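Local coordinates for Iron(III) ABC transporter, periplasmic iron-compound-binding protein (Vibrio cholerae, PDB 3TEF) that probably binds iron(III)-loaded catecholate siderophores in the periplasm and passes them to an ABC transporter for iron uptake, at residues 27-36 against 258-269; 149-160 against 181-191. All coordinates share one frame; numbering follows the deposited sequence.

Interaction 1: 27-36 against 258-269; sequences VGALDAIDSF and NAWYIAISGVKA
The carboxylate of Asp-31 grips the first turn of helix 267-279 with both oxygens. Asp-31 OD1 accepts a hydrogen bond from Lys-268 N at 2.9 Å (N-H...O angle 157°), and Asp-31 OD2 accepts one from Ala-269 N at 3.0 Å. Each oxygen uses its syn lone pair, the side facing its twin, a two-pronged grip that should resist rotation of the group. CG of Asp-31 stands anti to the backbone N (chi1 172°), which carries the carboxylate across to backbone N-H groups that a helix start leaves without internal acceptors. Gly-266 holds the N-cap position and has no side chain to serve them; the positive end of the helix dipole would be expected to stabilise the negative charge. Tyr-52 adds a weak bond to OD2.

Next to this polar grip the backbones meet closely. Gly-28, the residue nearest Ala-263 across the contact, brings its CA onto the turn at 263-266, where it lies 3.4 Å from Ile-264 O in a CA-H...O contact. At one end of the contact, CG2 of Val-27 meets CG2 of Ile-262 at 3.6 Å, its CG1 touches the methyl of Ala-263, and a water joins Val-27 N to Ile-262 O. At the other end, Val-267 CG2 reaches CE2 of Phe-36 at 3.6 Å and also rests against Ala-32, while its CB packs on Ser-35 CB. Ser-35 OG turns back to Asp-31 O (2.7 Å), approaching from the face opposite Ser-35 N.

Helix 27-35, which directly follows strand 22-25 of the parallel four-stranded sheet, thus packs against the turn between helices 257-262 and 267-279, its axis running 130° to that of 258-262; helix 113-128 adds Leu-124 against Ala-32 and Trp-121 against Val-267.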
# COMPACT_ATOMS: atom_id res chain seq x y z
N VAL A 27 2.17 -3.57 -7.57
CA VAL A 27 3.07 -2.41 -7.54
C VAL A 27 3.85 -2.32 -6.24
O VAL A 27 4.99 -1.86 -6.23
CB VAL A 27 2.30 -1.11 -7.80
CG1 VAL A 27 3.25 0.10 -7.78
CG2 VAL A 27 1.55 -1.20 -9.12
N GLY A 28 3.24 -2.76 -5.13
CA GLY A 28 3.93 -2.68 -3.86
C GLY A 28 5.09 -3.66 -3.81
O GLY A 28 6.18 -3.32 -3.33
N ALA A 29 4.84 -4.88 -4.29
CA ALA A 29 5.88 -5.90 -4.40
C ALA A 29 7.01 -5.43 -5.32
O ALA A 29 8.19 -5.55 -4.99
CB ALA A 29 5.28 -7.21 -4.91
N LEU A 30 6.64 -4.88 -6.47
CA LEU A 30 7.64 -4.37 -7.41
C LEU A 30 8.48 -3.22 -6.81
O LEU A 30 9.72 -3.20 -6.92
CB LEU A 30 6.96 -3.95 -8.72
CG LEU A 30 7.89 -3.49 -9.86
CD1 LEU A 30 8.97 -4.52 -10.15
CD2 LEU A 30 7.06 -3.23 -11.11
N ASP A 31 7.82 -2.28 -6.14
CA ASP A 31 8.48 -1.20 -5.40
C ASP A 31 9.53 -1.76 -4.43
O ASP A 31 10.70 -1.38 -4.50
CB ASP A 31 7.40 -0.39 -4.67
CG ASP A 31 7.94 0.65 -3.71
OD1 ASP A 31 9.11 0.60 -3.24
OD2 ASP A 31 7.14 1.54 -3.39
N ALA A 32 9.14 -2.66 -3.53
CA ALA A 32 10.10 -3.12 -2.54
C ALA A 32 11.22 -3.93 -3.19
O ALA A 32 12.40 -3.78 -2.86
CB ALA A 32 9.40 -3.92 -1.43
N ILE A 33 10.86 -4.76 -4.15
CA ILE A 33 11.84 -5.61 -4.83
C ILE A 33 12.86 -4.76 -5.60
O ILE A 33 14.07 -4.92 -5.43
CB ILE A 33 11.15 -6.67 -5.72
CG1 ILE A 33 10.59 -7.79 -4.83
CG2 ILE A 33 12.12 -7.22 -6.75
CD1 ILE A 33 9.68 -8.77 -5.54
N ASP A 34 12.38 -3.82 -6.40
CA ASP A 34 13.29 -2.93 -7.09
C ASP A 34 14.13 -2.09 -6.12
O ASP A 34 15.33 -1.91 -6.32
CB ASP A 34 12.53 -2.04 -8.07
CG ASP A 34 13.44 -1.06 -8.78
OD1 ASP A 34 14.11 -1.47 -9.75
OD2 ASP A 34 13.49 0.11 -8.34
N SER A 35 13.50 -1.57 -5.06
CA SER A 35 14.18 -0.72 -4.09
C SER A 35 15.37 -1.41 -3.43
O SER A 35 16.39 -0.76 -3.12
CB SER A 35 13.20 -0.24 -3.01
OG SER A 35 12.21 0.61 -3.57
N PHE A 36 15.25 -2.71 -3.21
CA PHE A 36 16.31 -3.50 -2.58
C PHE A 36 17.30 -4.06 -3.61
O PHE A 36 18.18 -4.85 -3.27
CB PHE A 36 15.73 -4.59 -1.67
CG PHE A 36 15.21 -4.07 -0.36
CD1 PHE A 36 16.04 -3.35 0.49
CD2 PHE A 36 13.90 -4.30 0.04
CE1 PHE A 36 15.57 -2.86 1.69
CE2 PHE A 36 13.42 -3.81 1.23
CZ PHE A 36 14.25 -3.09 2.07
N ASN A 258 -0.87 6.41 -5.09
CA ASN A 258 -0.01 5.25 -5.31
C ASN A 258 0.53 4.69 -4.00
O ASN A 258 0.47 3.49 -3.75
CB ASN A 258 1.18 5.60 -6.22
CG ASN A 258 2.17 4.47 -6.31
OD1 ASN A 258 1.91 3.46 -6.98
ND2 ASN A 258 3.30 4.60 -5.61
N ALA A 259 1.06 5.57 -3.16
CA ALA A 259 1.74 5.11 -1.96
C ALA A 259 0.79 4.42 -0.98
O ALA A 259 1.16 3.41 -0.39
CB ALA A 259 2.45 6.26 -1.26
N TRP A 260 -0.40 4.98 -0.81
CA TRP A 260 -1.33 4.50 0.23
C TRP A 260 -2.28 3.39 -0.23
O TRP A 260 -2.72 2.57 0.58
CB TRP A 260 -2.17 5.66 0.78
CG TRP A 260 -1.39 6.66 1.59
CD1 TRP A 260 -0.62 7.68 1.10
CD2 TRP A 260 -1.34 6.77 3.02
NE1 TRP A 260 -0.07 8.39 2.13
CE2 TRP A 260 -0.50 7.86 3.32
CE3 TRP A 260 -1.90 6.04 4.07
CZ2 TRP A 260 -0.21 8.25 4.64
CZ3 TRP A 260 -1.63 6.43 5.37
CH2 TRP A 260 -0.79 7.52 5.64
N TYR A 261 -2.59 3.37 -1.52
CA TYR A 261 -3.66 2.53 -2.02
C TYR A 261 -3.16 1.45 -2.99
O TYR A 261 -3.59 0.30 -2.94
CB TYR A 261 -4.73 3.41 -2.67
CG TYR A 261 -5.92 2.64 -3.20
CD1 TYR A 261 -6.83 2.06 -2.34
CD2 TYR A 261 -6.12 2.51 -4.57
CE1 TYR A 261 -7.93 1.35 -2.83
CE2 TYR A 261 -7.21 1.81 -5.07
CZ TYR A 261 -8.11 1.24 -4.20
OH TYR A 261 -9.18 0.54 -4.71
N ILE A 262 -2.24 1.82 -3.87
CA ILE A 262 -1.76 0.92 -4.91
C ILE A 262 -0.54 0.10 -4.50
O ILE A 262 -0.55 -1.13 -4.56
CB ILE A 262 -1.41 1.69 -6.22
CG1 ILE A 262 -2.65 2.41 -6.78
CG2 ILE A 262 -0.79 0.74 -7.25
CD1 ILE A 262 -3.74 1.49 -7.26
N ALA A 263 0.52 0.78 -4.06
CA ALA A 263 1.82 0.16 -3.89
C ALA A 263 1.97 -0.31 -2.45
O ALA A 263 2.88 0.09 -1.72
CB ALA A 263 2.94 1.16 -4.24
N ILE A 264 1.06 -1.18 -2.06
CA ILE A 264 0.95 -1.61 -0.67
C ILE A 264 2.26 -2.21 -0.14
O ILE A 264 2.81 -3.15 -0.71
CB ILE A 264 -0.18 -2.62 -0.52
CG1 ILE A 264 -1.52 -1.94 -0.84
CG2 ILE A 264 -0.17 -3.24 0.87
CD1 ILE A 264 -2.66 -2.93 -1.10
N SER A 265 2.74 -1.64 0.97
CA SER A 265 3.95 -2.10 1.63
C SER A 265 5.24 -1.86 0.84
O SER A 265 6.29 -2.40 1.17
CB SER A 265 3.83 -3.57 2.08
OG SER A 265 2.84 -3.70 3.10
N GLY A 266 5.17 -1.02 -0.20
CA GLY A 266 6.38 -0.69 -0.92
C GLY A 266 7.35 0.06 -0.03
O GLY A 266 6.96 0.66 0.97
N VAL A 267 8.63 0.02 -0.39
CA VAL A 267 9.63 0.84 0.29
C VAL A 267 9.43 2.34 0.01
O VAL A 267 9.24 3.14 0.94
CB VAL A 267 11.06 0.37 -0.02
CG1 VAL A 267 12.11 1.36 0.50
CG2 VAL A 267 11.28 -1.05 0.54
N LYS A 268 9.42 2.71 -1.27
CA LYS A 268 9.20 4.10 -1.64
C LYS A 268 7.81 4.54 -1.19
O LYS A 268 7.61 5.67 -0.76
CB LYS A 268 9.33 4.31 -3.15
CG LYS A 268 10.65 3.85 -3.74
CD LYS A 268 11.81 4.52 -3.07
CE LYS A 268 13.12 4.23 -3.79
NZ LYS A 268 14.17 5.21 -3.43
N ALA A 269 6.85 3.61 -1.28
CA ALA A 269 5.49 3.91 -0.87
C ALA A 269 5.43 4.29 0.60
O ALA A 269 4.80 5.29 0.97
CB ALA A 269 4.57 2.70 -1.15
O HOH W 1 -0.59 -3.04 -6.76

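Interaction 2: 149-160 against 181-191; sequences MQYNQQHKSDAM and VYKDFGFSETV
Phe-187 and Asn-152 pack where the long helix 131-154, the inter-lobe connection expected of this class of two-lobed binding protein, gives way to strand 158-165. The tight part centres on the Phe-187 ring. The methyl of Ala-159 sits over one face, 4.0 Å from the ring centroid in a CH-pi contact. Over the opposite face lies Asn-152 ND2, offset toward the rim, with amide and ring planes 33° apart. The same ND2 donates to Phe-185 O at 2.7 Å, and because that acceptor lies in the amide plane, the bond helps fix the amide's rotation. Beyond it, Met-149 bends at chi3 (-77°) and brings CE against the carbonyl oxygens of Lys-183 and Asp-184, while Met-277 of helix 267-279 touches Phe-185 and Phe-187.

The solvent side is looser. Gln-153 merely brushes this edge, and the exposed Lys-156, kinked along its chain, curls back so that NZ donates to Gly-186 O at 2.8 Å.

From here a short parallel strand pairing begins: Ser-188 N bonds Ser-157 O, and Ala-159 N bonds Ser-188 O (2.8 Å), pairing Asp-158 with Ser-188. Just after strand 188-189, Thr-190 OG1 donates to the anti lone pair of Asp-158 OD2 (2.5 Å), an oxygen that also accepts from Lys-214 N. Ala-159 O is gripped twice, from opposite faces of its carbonyl plane: Thr-190 N comes to 3.2 Å on one, and Tyr-182 OH to 2.8 Å on the other.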
# COMPACT_ATOMS: atom_id res chain seq x y z
N MET A 149 4.01 9.32 15.49
CA MET A 149 3.06 8.80 16.45
C MET A 149 3.12 9.58 17.76
O MET A 149 2.09 9.87 18.37
CB MET A 149 3.34 7.33 16.74
CG MET A 149 2.74 6.85 18.03
SD MET A 149 2.75 5.07 18.11
CE MET A 149 1.35 4.71 17.04
N GLN A 150 4.34 9.92 18.18
CA GLN A 150 4.52 10.69 19.40
C GLN A 150 3.82 12.03 19.27
O GLN A 150 3.05 12.43 20.14
CB GLN A 150 6.00 10.92 19.68
CG GLN A 150 6.72 9.68 20.14
CD GLN A 150 8.11 10.00 20.64
OE1 GLN A 150 8.30 10.91 21.45
NE2 GLN A 150 9.10 9.27 20.13
N TYR A 151 4.09 12.71 18.16
CA TYR A 151 3.49 14.00 17.88
C TYR A 151 1.97 13.95 18.06
O TYR A 151 1.40 14.75 18.81
CB TYR A 151 3.84 14.43 16.46
CG TYR A 151 3.41 15.84 16.12
CD1 TYR A 151 4.31 16.89 16.20
CD2 TYR A 151 2.11 16.11 15.71
CE1 TYR A 151 3.93 18.18 15.89
CE2 TYR A 151 1.72 17.40 15.40
CZ TYR A 151 2.64 18.43 15.49
OH TYR A 151 2.25 19.71 15.17
N ASN A 152 1.32 13.02 17.37
CA ASN A 152 -0.14 12.92 17.40
C ASN A 152 -0.73 12.49 18.73
O ASN A 152 -1.87 12.80 19.04
CB ASN A 152 -0.63 12.01 16.28
CG ASN A 152 -0.37 12.59 14.91
OD1 ASN A 152 -0.40 13.81 14.72
ND2 ASN A 152 -0.10 11.73 13.94
N GLN A 153 0.05 11.75 19.52
CA GLN A 153 -0.38 11.39 20.86
C GLN A 153 -0.20 12.56 21.82
O GLN A 153 -0.93 12.69 22.81
CB GLN A 153 0.41 10.18 21.36
CG GLN A 153 0.13 8.92 20.58
CD GLN A 153 0.92 7.74 21.09
OE1 GLN A 153 1.92 7.90 21.79
NE2 GLN A 153 0.47 6.54 20.76
N GLN A 154 0.78 13.41 21.52
CA GLN A 154 1.10 14.57 22.36
C GLN A 154 0.23 15.76 21.99
O GLN A 154 0.14 16.74 22.73
CB GLN A 154 2.58 14.92 22.24
CG GLN A 154 3.52 13.84 22.78
CD GLN A 154 4.99 14.21 22.66
OE1 GLN A 154 5.35 15.14 21.92
NE2 GLN A 154 5.84 13.49 23.37
N HIS A 155 -0.40 15.68 20.82
CA HIS A 155 -1.40 16.64 20.42
C HIS A 155 -2.64 15.82 20.09
O HIS A 155 -3.26 16.00 19.04
CB HIS A 155 -0.94 17.42 19.18
CG HIS A 155 0.44 17.99 19.31
ND1 HIS A 155 0.73 19.07 20.11
CD2 HIS A 155 1.61 17.64 18.72
CE1 HIS A 155 2.02 19.36 20.01
NE2 HIS A 155 2.58 18.50 19.18
N LYS A 156 -2.99 14.91 20.99
CA LYS A 156 -3.95 13.85 20.69
C LYS A 156 -5.17 14.35 19.93
O LYS A 156 -6.02 15.05 20.48
CB LYS A 156 -4.39 13.11 21.96
CG LYS A 156 -4.69 11.63 21.72
CD LYS A 156 -5.57 11.40 20.48
CE LYS A 156 -4.75 10.95 19.26
NZ LYS A 156 -4.40 9.49 19.33
N SER A 157 -5.26 13.98 18.66
CA SER A 157 -6.38 14.42 17.84
C SER A 157 -6.84 13.34 16.86
O SER A 157 -6.11 12.40 16.56
CB SER A 157 -6.03 15.71 17.10
OG SER A 157 -5.80 16.76 18.03
N ASP A 158 -8.07 13.51 16.38
CA ASP A 158 -8.73 12.53 15.54
C ASP A 158 -8.50 12.80 14.06
O ASP A 158 -8.20 13.93 13.66
CB ASP A 158 -10.23 12.50 15.84
CG ASP A 158 -10.91 13.84 15.58
OD1 ASP A 158 -10.68 14.78 16.37
OD2 ASP A 158 -11.66 13.96 14.59
N ALA A 159 -8.64 11.76 13.25
CA ALA A 159 -8.58 11.92 11.81
C ALA A 159 -9.66 11.07 11.18
O ALA A 159 -9.99 9.99 11.67
CB ALA A 159 -7.23 11.53 11.27
N MET A 160 -10.21 11.58 10.08
CA MET A 160 -11.16 10.83 9.29
C MET A 160 -10.47 10.54 7.97
O MET A 160 -9.89 11.44 7.36
CB MET A 160 -12.42 11.65 9.05
CG MET A 160 -13.47 10.94 8.23
SD MET A 160 -14.94 11.95 7.94
CE MET A 160 -15.61 12.03 9.60
N VAL A 181 -2.78 4.86 9.63
CA VAL A 181 -3.20 6.16 10.12
C VAL A 181 -3.40 6.14 11.64
O VAL A 181 -3.01 7.09 12.34
CB VAL A 181 -4.51 6.62 9.45
CG1 VAL A 181 -5.00 7.92 10.08
CG2 VAL A 181 -4.29 6.82 7.94
N TYR A 182 -4.00 5.07 12.14
CA TYR A 182 -4.42 5.00 13.53
C TYR A 182 -3.46 4.21 14.40
O TYR A 182 -3.11 4.63 15.51
CB TYR A 182 -5.84 4.41 13.59
CG TYR A 182 -6.78 5.23 12.75
CD1 TYR A 182 -7.16 6.50 13.15
CD2 TYR A 182 -7.23 4.77 11.51
CE1 TYR A 182 -7.98 7.28 12.38
CE2 TYR A 182 -8.06 5.56 10.72
CZ TYR A 182 -8.43 6.82 11.17
OH TYR A 182 -9.25 7.63 10.42
N LYS A 183 -3.01 3.06 13.90
CA LYS A 183 -2.18 2.15 14.67
C LYS A 183 -0.70 2.52 14.67
O LYS A 183 0.02 2.24 15.63
CB LYS A 183 -2.36 0.71 14.20
CG LYS A 183 -3.80 0.21 14.30
CD LYS A 183 -3.89 -1.31 14.16
CE LYS A 183 -5.35 -1.76 14.22
NZ LYS A 183 -5.47 -3.25 14.21
N ASP A 184 -0.25 3.15 13.60
CA ASP A 184 1.17 3.47 13.45
C ASP A 184 1.47 4.95 13.56
O ASP A 184 2.48 5.32 14.13
CB ASP A 184 1.71 2.94 12.12
CG ASP A 184 1.51 1.45 11.98
OD1 ASP A 184 1.75 0.72 12.96
OD2 ASP A 184 1.08 1.01 10.89
N PHE A 185 0.61 5.78 13.00
CA PHE A 185 0.87 7.21 12.96
C PHE A 185 0.24 7.95 14.14
O PHE A 185 0.49 9.14 14.34
CB PHE A 185 0.39 7.79 11.63
CG PHE A 185 1.26 7.42 10.46
CD1 PHE A 185 2.63 7.63 10.50
CD2 PHE A 185 0.71 6.84 9.32
CE1 PHE A 185 3.43 7.31 9.42
CE2 PHE A 185 1.51 6.50 8.23
CZ PHE A 185 2.87 6.74 8.27
N GLY A 186 -0.59 7.23 14.89
CA GLY A 186 -1.07 7.71 16.18
C GLY A 186 -2.29 8.61 16.22
O GLY A 186 -2.56 9.24 17.24
N PHE A 187 -3.04 8.67 15.12
CA PHE A 187 -4.31 9.39 15.15
C PHE A 187 -5.36 8.53 15.83
O PHE A 187 -5.24 7.31 15.89
CB PHE A 187 -4.79 9.70 13.73
CG PHE A 187 -4.03 10.79 13.04
CD1 PHE A 187 -4.28 12.12 13.34
CD2 PHE A 187 -3.09 10.49 12.06
CE1 PHE A 187 -3.59 13.12 12.70
CE2 PHE A 187 -2.40 11.50 11.41
CZ PHE A 187 -2.65 12.81 11.72
N SER A 188 -6.40 9.16 16.35
CA SER A 188 -7.58 8.42 16.79
C SER A 188 -8.66 8.60 15.72
O SER A 188 -8.61 9.54 14.93
CB SER A 188 -8.06 8.90 18.16
OG SER A 188 -8.47 10.25 18.11
N GLU A 189 -9.62 7.69 15.68
CA GLU A 189 -10.70 7.79 14.70
C GLU A 189 -11.69 8.87 15.10
O GLU A 189 -12.17 8.89 16.24
CB GLU A 189 -11.44 6.46 14.57
CG GLU A 189 -10.60 5.26 14.16
CD GLU A 189 -11.44 3.99 14.10
OE1 GLU A 189 -12.56 4.02 14.63
OE2 GLU A 189 -11.00 2.98 13.54
N THR A 190 -12.02 9.77 14.18
CA THR A 190 -13.07 10.75 14.42
C THR A 190 -14.33 10.00 14.82
O THR A 190 -14.89 10.24 15.88
CB THR A 190 -13.39 11.61 13.19
OG1 THR A 190 -12.21 12.29 12.75
CG2 THR A 190 -14.45 12.65 13.52
N VAL A 191 -14.76 9.08 13.96
CA VAL A 191 -15.84 8.18 14.34
C VAL A 191 -15.41 6.72 14.19
O VAL A 191 -14.96 6.30 13.12
CB VAL A 191 -17.16 8.45 13.57
CG1 VAL A 191 -16.95 9.38 12.39
CG2 VAL A 191 -17.85 7.13 13.16

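The centres of interactions 1 and 2 lie about 24 Å apart, and interaction 2 is nested along the chain within the loop that interaction 1 closes. Interaction 1 sets helix 27-35 of the parallel-sheet lobe against the chain as it returns from strand 252-254 of the mixed sheet; interaction 2 lies where helix 131-154 feeds that mixed sheet, in the second lobe. Helix 267-279 spans the gap, starting in interaction 1 and placing Met-277 beside interaction 2. The two also touch directly, since Trp-260 CH2 packs 3.6 Å from Phe-185 CE2. The C-terminal return of the chain therefore ties the lobes together alongside the long helix, consistent with the rather rigid hinge of this binding-protein class.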